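Local coordinates for protein tryptophanyl-tRNA synthetase (Cryptosporidium parvum Iowa II, PDB 3HV0) that probably catalyses the ATP-dependent charging of tRNA(Trp) with L-tryptophan, through a class I synthetase catalytic domain that binds the amino acid, at residues 169-174 with 197-202; 175-180 with 193-198; 235-240 with 247-252. One frame throughout, in Å; residues are numbered along the deposited sequence.

Contact 1. Residues 169-174 with 197-202. With TRP (tryptophan), chain C.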
# COMPACT_ATOMS: atom_id res chain seq x y z
N LEU A 169 -5.45 -2.69 4.16
CA LEU A 169 -6.09 -3.76 3.38
C LEU A 169 -7.52 -4.08 3.86
O LEU A 169 -8.42 -4.32 3.05
CB LEU A 169 -5.21 -5.02 3.41
CG LEU A 169 -3.94 -4.97 2.56
CD1 LEU A 169 -3.02 -6.14 2.88
CD2 LEU A 169 -4.28 -4.94 1.05
N ARG A 170 -7.72 -4.07 5.18
CA ARG A 170 -9.02 -4.32 5.79
C ARG A 170 -10.04 -3.22 5.52
O ARG A 170 -11.22 -3.48 5.31
CB ARG A 170 -8.87 -4.48 7.30
CG ARG A 170 -8.28 -5.80 7.71
CD ARG A 170 -7.90 -5.78 9.19
NE ARG A 170 -7.18 -7.00 9.59
CZ ARG A 170 -6.02 -7.03 10.26
NH1 ARG A 170 -5.41 -5.93 10.64
NH2 ARG A 170 -5.46 -8.20 10.56
N ILE A 171 -9.59 -1.98 5.52
CA ILE A 171 -10.43 -0.85 5.12
C ILE A 171 -10.76 -0.91 3.62
O ILE A 171 -11.88 -0.66 3.22
CB ILE A 171 -9.74 0.49 5.41
CG1 ILE A 171 -9.55 0.69 6.92
CG2 ILE A 171 -10.54 1.64 4.81
CD1 ILE A 171 -8.48 1.70 7.26
N GLU A 172 -9.78 -1.24 2.80
CA GLU A 172 -9.96 -1.24 1.34
C GLU A 172 -10.96 -2.27 0.88
O GLU A 172 -11.75 -2.01 -0.03
CB GLU A 172 -8.61 -1.42 0.64
CG GLU A 172 -7.80 -0.17 0.71
CD GLU A 172 -6.44 -0.27 0.10
OE1 GLU A 172 -5.99 -1.38 -0.30
OE2 GLU A 172 -5.79 0.80 0.04
N LYS A 173 -10.97 -3.42 1.54
CA LYS A 173 -11.87 -4.52 1.18
C LYS A 173 -13.33 -4.17 1.46
O LYS A 173 -14.24 -4.74 0.85
CB LYS A 173 -11.50 -5.77 1.96
CG LYS A 173 -12.07 -7.05 1.42
CD LYS A 173 -11.58 -8.20 2.27
CE LYS A 173 -12.20 -9.52 1.88
NZ LYS A 173 -11.46 -10.62 2.55
N LYS A 174 -13.55 -3.22 2.36
CA LYS A 174 -14.89 -2.81 2.77
C LYS A 174 -15.41 -1.57 2.04
O LYS A 174 -16.58 -1.22 2.21
CB LYS A 174 -14.93 -2.55 4.28
CG LYS A 174 -14.69 -3.77 5.13
CD LYS A 174 -15.84 -4.76 5.03
CE LYS A 174 -15.63 -5.99 5.89
NZ LYS A 174 -16.82 -6.87 5.82
N PHE A 197 -5.12 6.02 -1.47
CA PHE A 197 -4.54 6.73 -0.33
C PHE A 197 -5.46 6.92 0.90
O PHE A 197 -4.99 6.89 2.03
CB PHE A 197 -3.92 8.10 -0.71
CG PHE A 197 -3.48 8.88 0.51
CD1 PHE A 197 -2.39 8.46 1.25
CD2 PHE A 197 -4.25 9.95 0.99
CE1 PHE A 197 -2.03 9.11 2.42
CE2 PHE A 197 -3.90 10.61 2.17
CZ PHE A 197 -2.79 10.19 2.88
N PRO A 198 -6.76 7.16 0.69
CA PRO A 198 -7.61 7.37 1.85
C PRO A 198 -7.47 6.32 2.96
O PRO A 198 -7.43 6.67 4.16
CB PRO A 198 -8.99 7.36 1.25
CG PRO A 198 -8.81 7.92 -0.09
CD PRO A 198 -7.48 7.45 -0.57
N ALA A 199 -7.35 5.05 2.58
CA ALA A 199 -7.16 3.99 3.58
C ALA A 199 -5.86 4.20 4.38
O ALA A 199 -5.81 3.94 5.58
CB ALA A 199 -7.16 2.64 2.96
N VAL A 200 -4.83 4.69 3.71
CA VAL A 200 -3.55 4.99 4.38
C VAL A 200 -3.71 6.04 5.46
O VAL A 200 -3.13 5.92 6.53
CB VAL A 200 -2.46 5.42 3.38
CG1 VAL A 200 -1.13 5.66 4.09
CG2 VAL A 200 -2.29 4.37 2.32
N GLN A 201 -4.53 7.05 5.20
CA GLN A 201 -4.78 8.09 6.20
C GLN A 201 -5.76 7.66 7.26
O GLN A 201 -5.70 8.14 8.37
CB GLN A 201 -5.33 9.34 5.56
CG GLN A 201 -5.52 10.45 6.55
CD GLN A 201 -5.35 11.80 5.99
OE1 GLN A 201 -5.97 12.74 6.45
NE2 GLN A 201 -4.53 11.93 4.97
N ALA A 202 -6.70 6.80 6.88
CA ALA A 202 -7.67 6.25 7.83
C ALA A 202 -6.99 5.37 8.89
O ALA A 202 -7.28 5.50 10.06
CB ALA A 202 -8.72 5.48 7.10
N TRP C . -3.38 14.66 4.34
CA TRP C . -3.28 15.66 5.44
C TRP C . -2.87 17.01 4.88
O TRP C . -2.33 17.08 3.76
CB TRP C . -2.29 15.21 6.54
CG TRP C . -2.89 14.28 7.56
CD1 TRP C . -2.69 12.92 7.66
CD2 TRP C . -3.78 14.62 8.64
NE1 TRP C . -3.39 12.42 8.72
CE2 TRP C . -4.08 13.43 9.33
CE3 TRP C . -4.35 15.81 9.08
CZ2 TRP C . -4.92 13.40 10.44
CZ3 TRP C . -5.19 15.78 10.17
CH2 TRP C . -5.48 14.58 10.84
OXT TRP C . -3.11 18.04 5.54

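Contact 2. Residues 175-180 with 193-198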
# COMPACT_ATOMS: atom_id res chain seq x y z
N ILE A 175 -14.58 -0.89 1.25
CA ILE A 175 -15.04 0.29 0.50
C ILE A 175 -15.04 0.08 -1.02
O ILE A 175 -14.06 -0.37 -1.58
CB ILE A 175 -14.21 1.54 0.81
CG1 ILE A 175 -14.52 2.05 2.21
CG2 ILE A 175 -14.54 2.66 -0.15
CD1 ILE A 175 -13.58 1.58 3.27
N SER A 176 -16.15 0.42 -1.66
CA SER A 176 -16.24 0.36 -3.11
C SER A 176 -15.48 1.52 -3.73
O SER A 176 -15.32 2.56 -3.11
CB SER A 176 -17.70 0.40 -3.56
OG SER A 176 -18.24 1.70 -3.38
N CYS A 177 -15.01 1.32 -4.95
CA CYS A 177 -14.41 2.39 -5.73
C CYS A 177 -15.41 3.53 -5.88
O CYS A 177 -15.04 4.69 -5.82
CB CYS A 177 -13.98 1.86 -7.10
SG CYS A 177 -13.75 3.12 -8.38
N SER A 178 -16.68 3.19 -6.08
CA SER A 178 -17.74 4.18 -6.23
C SER A 178 -17.94 4.99 -4.95
O SER A 178 -18.28 6.16 -5.01
CB SER A 178 -19.05 3.51 -6.63
OG SER A 178 -19.47 2.59 -5.65
N GLN A 179 -17.75 4.35 -3.79
CA GLN A 179 -17.81 5.07 -2.52
C GLN A 179 -16.68 6.10 -2.39
O GLN A 179 -16.90 7.20 -1.88
CB GLN A 179 -17.76 4.10 -1.33
CG GLN A 179 -19.09 3.84 -0.65
CD GLN A 179 -19.37 2.36 -0.45
OE1 GLN A 179 -18.50 1.60 0.00
NE2 GLN A 179 -20.58 1.94 -0.79
N ILE A 180 -15.49 5.77 -2.87
CA ILE A 180 -14.41 6.75 -2.91
C ILE A 180 -14.78 7.94 -3.78
O ILE A 180 -14.64 9.08 -3.35
CB ILE A 180 -13.08 6.15 -3.44
CG1 ILE A 180 -12.20 5.68 -2.28
CG2 ILE A 180 -12.27 7.21 -4.19
CD1 ILE A 180 -12.83 4.70 -1.36
N GLY A 193 -3.51 5.85 -7.67
CA GLY A 193 -2.92 6.26 -6.41
C GLY A 193 -3.83 7.11 -5.54
O GLY A 193 -3.81 7.00 -4.30
N LYS A 194 -4.63 7.96 -6.17
CA LYS A 194 -5.55 8.84 -5.43
C LYS A 194 -6.65 8.03 -4.76
O LYS A 194 -7.05 8.29 -3.62
CB LYS A 194 -6.14 9.91 -6.36
CG LYS A 194 -5.09 10.94 -6.85
CD LYS A 194 -5.70 12.08 -7.66
CE LYS A 194 -4.67 13.15 -8.00
NZ LYS A 194 -5.00 13.88 -9.27
N PHE A 195 -7.14 7.02 -5.48
CA PHE A 195 -8.12 6.08 -4.91
C PHE A 195 -7.56 5.26 -3.75
O PHE A 195 -8.29 4.96 -2.81
CB PHE A 195 -8.65 5.15 -5.99
CG PHE A 195 -9.53 5.84 -6.98
CD1 PHE A 195 -10.89 5.89 -6.79
CD2 PHE A 195 -8.99 6.47 -8.10
CE1 PHE A 195 -11.70 6.54 -7.69
CE2 PHE A 195 -9.79 7.12 -9.00
CZ PHE A 195 -11.15 7.15 -8.80
N ALA A 196 -6.26 4.91 -3.82
CA ALA A 196 -5.64 4.01 -2.81
C ALA A 196 -5.20 4.69 -1.50
O ALA A 196 -4.91 3.97 -0.54
CB ALA A 196 -4.45 3.27 -3.42
N PHE A 197 -5.12 6.02 -1.47
CA PHE A 197 -4.54 6.73 -0.33
C PHE A 197 -5.46 6.92 0.90
O PHE A 197 -4.99 6.89 2.03
CB PHE A 197 -3.92 8.10 -0.71
CG PHE A 197 -3.48 8.88 0.51
CD1 PHE A 197 -2.39 8.46 1.25
CD2 PHE A 197 -4.25 9.95 0.99
CE1 PHE A 197 -2.03 9.11 2.42
CE2 PHE A 197 -3.90 10.61 2.17
CZ PHE A 197 -2.79 10.19 2.88
N PRO A 198 -6.76 7.16 0.69
CA PRO A 198 -7.61 7.37 1.85
C PRO A 198 -7.47 6.32 2.96
O PRO A 198 -7.43 6.67 4.16
CB PRO A 198 -8.99 7.36 1.25
CG PRO A 198 -8.81 7.92 -0.09
CD PRO A 198 -7.48 7.45 -0.57

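Contact 3. Residues 235-240 with 247-252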
# COMPACT_ATOMS: atom_id res chain seq x y z
N ARG A 235 -14.93 10.54 8.04
CA ARG A 235 -16.32 10.15 7.79
C ARG A 235 -16.29 8.70 7.30
O ARG A 235 -17.01 7.86 7.80
CB ARG A 235 -16.95 11.06 6.74
CG ARG A 235 -18.41 11.38 6.97
CD ARG A 235 -18.85 12.52 6.07
NE ARG A 235 -19.19 12.03 4.72
CZ ARG A 235 -18.87 12.62 3.57
NH1 ARG A 235 -18.15 13.76 3.54
NH2 ARG A 235 -19.27 12.06 2.42
N MET A 236 -15.42 8.44 6.32
CA MET A 236 -15.30 7.11 5.72
C MET A 236 -14.89 6.03 6.74
O MET A 236 -15.54 5.00 6.87
CB MET A 236 -14.26 7.17 4.59
CG MET A 236 -13.91 5.83 3.96
SD MET A 236 -12.27 5.89 3.23
CE MET A 236 -11.26 6.19 4.70
N VAL A 237 -13.83 6.29 7.49
CA VAL A 237 -13.34 5.34 8.47
C VAL A 237 -14.34 5.10 9.62
O VAL A 237 -14.37 4.01 10.18
CB VAL A 237 -11.95 5.76 9.02
CG1 VAL A 237 -12.10 6.53 10.33
CG2 VAL A 237 -11.08 4.54 9.21
N ARG A 238 -15.16 6.08 9.97
CA ARG A 238 -16.21 5.85 10.97
C ARG A 238 -17.32 4.93 10.45
O ARG A 238 -17.99 4.25 11.22
CB ARG A 238 -16.83 7.18 11.44
CG ARG A 238 -16.01 7.88 12.51
CD ARG A 238 -16.58 9.25 12.87
NE ARG A 238 -17.95 9.17 13.36
CZ ARG A 238 -18.31 9.01 14.63
NH1 ARG A 238 -17.41 8.91 15.60
NH2 ARG A 238 -19.60 8.96 14.95
N ASP A 239 -17.52 4.93 9.14
CA ASP A 239 -18.47 4.03 8.53
C ASP A 239 -17.94 2.61 8.45
O ASP A 239 -18.74 1.67 8.50
CB ASP A 239 -18.86 4.53 7.13
CG ASP A 239 -19.99 5.54 7.17
OD1 ASP A 239 -19.94 6.49 7.98
OD2 ASP A 239 -20.94 5.38 6.37
N VAL A 240 -16.62 2.41 8.31
CA VAL A 240 -16.08 1.04 8.21
C VAL A 240 -15.74 0.41 9.56
O VAL A 240 -15.75 -0.82 9.67
CB VAL A 240 -14.86 0.92 7.24
CG1 VAL A 240 -15.25 1.35 5.86
CG2 VAL A 240 -13.72 1.76 7.72
N LEU A 247 -13.40 0.33 17.00
CA LEU A 247 -14.03 1.54 17.50
C LEU A 247 -14.02 2.63 16.44
O LEU A 247 -13.07 2.74 15.65
CB LEU A 247 -13.30 2.07 18.73
CG LEU A 247 -13.32 1.20 19.97
CD1 LEU A 247 -12.62 1.93 21.10
CD2 LEU A 247 -14.75 0.86 20.35
N LYS A 248 -15.10 3.41 16.41
CA LYS A 248 -15.17 4.62 15.59
C LYS A 248 -14.25 5.66 16.22
O LYS A 248 -14.35 5.91 17.43
CB LYS A 248 -16.60 5.16 15.58
CG LYS A 248 -17.61 4.36 14.78
CD LYS A 248 -18.99 4.97 14.98
CE LYS A 248 -20.05 4.36 14.08
NZ LYS A 248 -20.19 5.15 12.80
N PRO A 249 -13.35 6.25 15.42
CA PRO A 249 -12.53 7.33 15.97
C PRO A 249 -13.36 8.61 16.12
O PRO A 249 -14.29 8.86 15.35
CB PRO A 249 -11.46 7.53 14.92
CG PRO A 249 -12.13 7.19 13.66
CD PRO A 249 -13.07 6.06 13.99
N SER A 250 -13.06 9.37 17.15
CA SER A 250 -13.67 10.67 17.36
C SER A 250 -12.81 11.76 16.74
O SER A 250 -11.62 11.57 16.57
CB SER A 250 -13.79 10.94 18.85
OG SER A 250 -14.45 9.86 19.44
N SER A 251 -13.40 12.92 16.49
CA SER A 251 -12.65 14.02 15.95
C SER A 251 -13.10 15.35 16.50
O SER A 251 -14.22 15.48 16.95
CB SER A 251 -12.70 14.00 14.41
OG SER A 251 -13.99 13.71 13.92
N ILE A 252 -12.19 16.31 16.48
CA ILE A 252 -12.45 17.69 16.82
C ILE A 252 -11.79 18.56 15.74
O ILE A 252 -10.62 18.38 15.43
CB ILE A 252 -11.92 18.02 18.25
CG1 ILE A 252 -12.33 19.42 18.67
CG2 ILE A 252 -10.43 17.83 18.34
CD1 ILE A 252 -12.53 19.55 20.22

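Contact 1. Residues 169-174 with 197-202
In the class I catalytic domain of this synthetase, Ile171 and Glu172 near the end of helix 157-174 pack on Ala199 and Ala202 of helix 192-202, whose other side borders the tryptophan pocket. The two helical segments run in roughly opposing senses, 131° between their directions, with axes 9.0 Å apart at closest approach. Small residues on the second helix let the backbones come near, and Ile171 and Ala199 have the nearest CA atoms. Both branches of Ile171 are used. Ile171 CG2, anti to the backbone N, lies 4.0 Å from Ala199 CB, while CG1 (chi1 -65°), beside the backbone N, carries CD1 along the second helix to a point 3.8 Å from Ala202 CB, also close to the carbonyl oxygen of Ala199. No hydrogen bond joins the segments; the fit is mainly apolar, and all four touching residues are buried. Helix 231-240 adds Met236 and Val237 against Ala202, and Ile168 touches Ala199. Turned from this seam, Gln201 reaches the bound ligand, its CG 3.6 Å from NE1 of the tryptophan. The backbone carbonyl of Gln201 accepts a hydrogen bond from the hydroxyl of Tyr78, which also bonds the ligand, as does Glu118. The first helix faces the second subunit as well: Lys173 donates to backbone carbonyls of Phe120 and Lys123 of that subunit and makes a cation-pi contact with its Phe120. Glu172 flanks the seam with its aliphatic part and one carboxylate oxygen. Its chain is extended beyond CG and runs alongside the alanine methyl, so that Glu172 CG and Ala199 CB are 3.7 Å apart and Glu172 OE2 approaches the same Ala199 CB to 3.7 Å.

Contact 2. Residues 175-180 with 193-198
Phe195, on helix 192-202, packs against Ile180 and Cys177 of helix 177-184. From Phe195 CB the ring leaves with CG anti to the carbonyl carbon (chi1 -70°), which swings it toward the neighbouring helix. Phe195 CG comes 4.1 Å from Ile180 CG2. The next atom, Phe195 CD1, is packed tightly, only 3.2 Å from the same Ile180 CG2 methyl. Farther along this side of the ring, Phe195 CE1 meets two partners, 3.6 Å from Ile180 CG2 and 4.0 Å from Cys177 SG. Cys177 SG makes a sulfur-aromatic contact, 4.8 Å from the centroid of the Phe195 ring and 44° off its normal, an oblique approach. Phe186 adds an edge-to-face ring contact to Phe195. At the subunit interface the pairing recurs, since Cys177 packs on Phe195 of the second subunit and Phe195 on its Cys177.

The helix that supplies Cys177 and Ile180 starts with a capping box. Ser176 OG, at the N-cap, accepts from Gln179 N at 2.7 Å, and Ser176 N donates in return to Gln179 OE1 at 3.1 Å. This second bond is nearly straight at 174°, although the donor sits well above the plane of the side-chain carbonyl. The reciprocal pair fixes the first turn, and with it the backbone on which Cys177 and Ile180 sit. Between the segments themselves no hydrogen bond forms: methyl, sulfur and ring meet by dispersion and shape, so the contact depends on close fit and burial.

Contact 3. Residues 235-240 with 247-252
Arg238 on helix 231-240 and Lys248 in the loop leading into strand 250-254 bring their CA atoms to 4.9 Å, so the helix all but touches the chain that returns to the sheet. Their side chains cross at about a right angle and each grips the other segment's backbone. Lys248 passes its aliphatic part by one face of the Arg238 guanidinium, with Lys248 CB 3.8 Å from Arg238 NH1. It then bends at its last torsion, and Lys248 NZ donates to Arg238 O at 2.9 Å, approaching from above the carbonyl plane. In exchange, Arg238 NH1 donates to Pro249 O at 3.1 Å, nearly straight at 167°, with the acceptor at the guanidinium edge, 2° from its plane. The bend of the arginine at chi3 (59°) turns that edge toward Pro249 O, which also lies 3.5 Å from Arg238 CG. The two cationic ends stay close, Arg238 NH2 and Lys248 NZ being 4.4 Å apart, but Arg238 NH2 has a salt bridge to Asp61, which probably offsets that repulsion. Beside these bonds the packing is apolar: Val237 CG1 presses on Pro249 CG at 3.4 Å, the two side chains crossing at a slant. Beyond Pro249 the chain enters the sheet, where Ser250 pairs with Cys222 and Val224, and its OG bonds Asp61 O. Strand 222-227, helix 231-240 and strand 250-254 thus form a beta-alpha-beta crossover of the Rossmann fold characteristic of class I aminoacyl-tRNA synthetases, and this contact ties its helix to the loop just before its second strand.

Contacts 1 and 2, centres about 8 Å apart, share helix 192-202 and the residues Phe197 and Pro198; their other partners, helices 157-174 and 177-184, follow each other in the chain. Contact 3 comes later in sequence, its centre about 12 Å from that of contact 1 and about 16 Å from that of contact 2. Helix 231-240 links it to both: Met236 packs on Pro198, while Val240 packs on Ile175. All three lie in the class I catalytic domain. Contacts 1 and 2 also touch the second subunit, and helix 192-202, which meets that subunit through Phe195 and Ala196, reaches the tryptophan pocket through Gln201, whereas contact 3 joins helix 231-240 to the chain entering the central sheet.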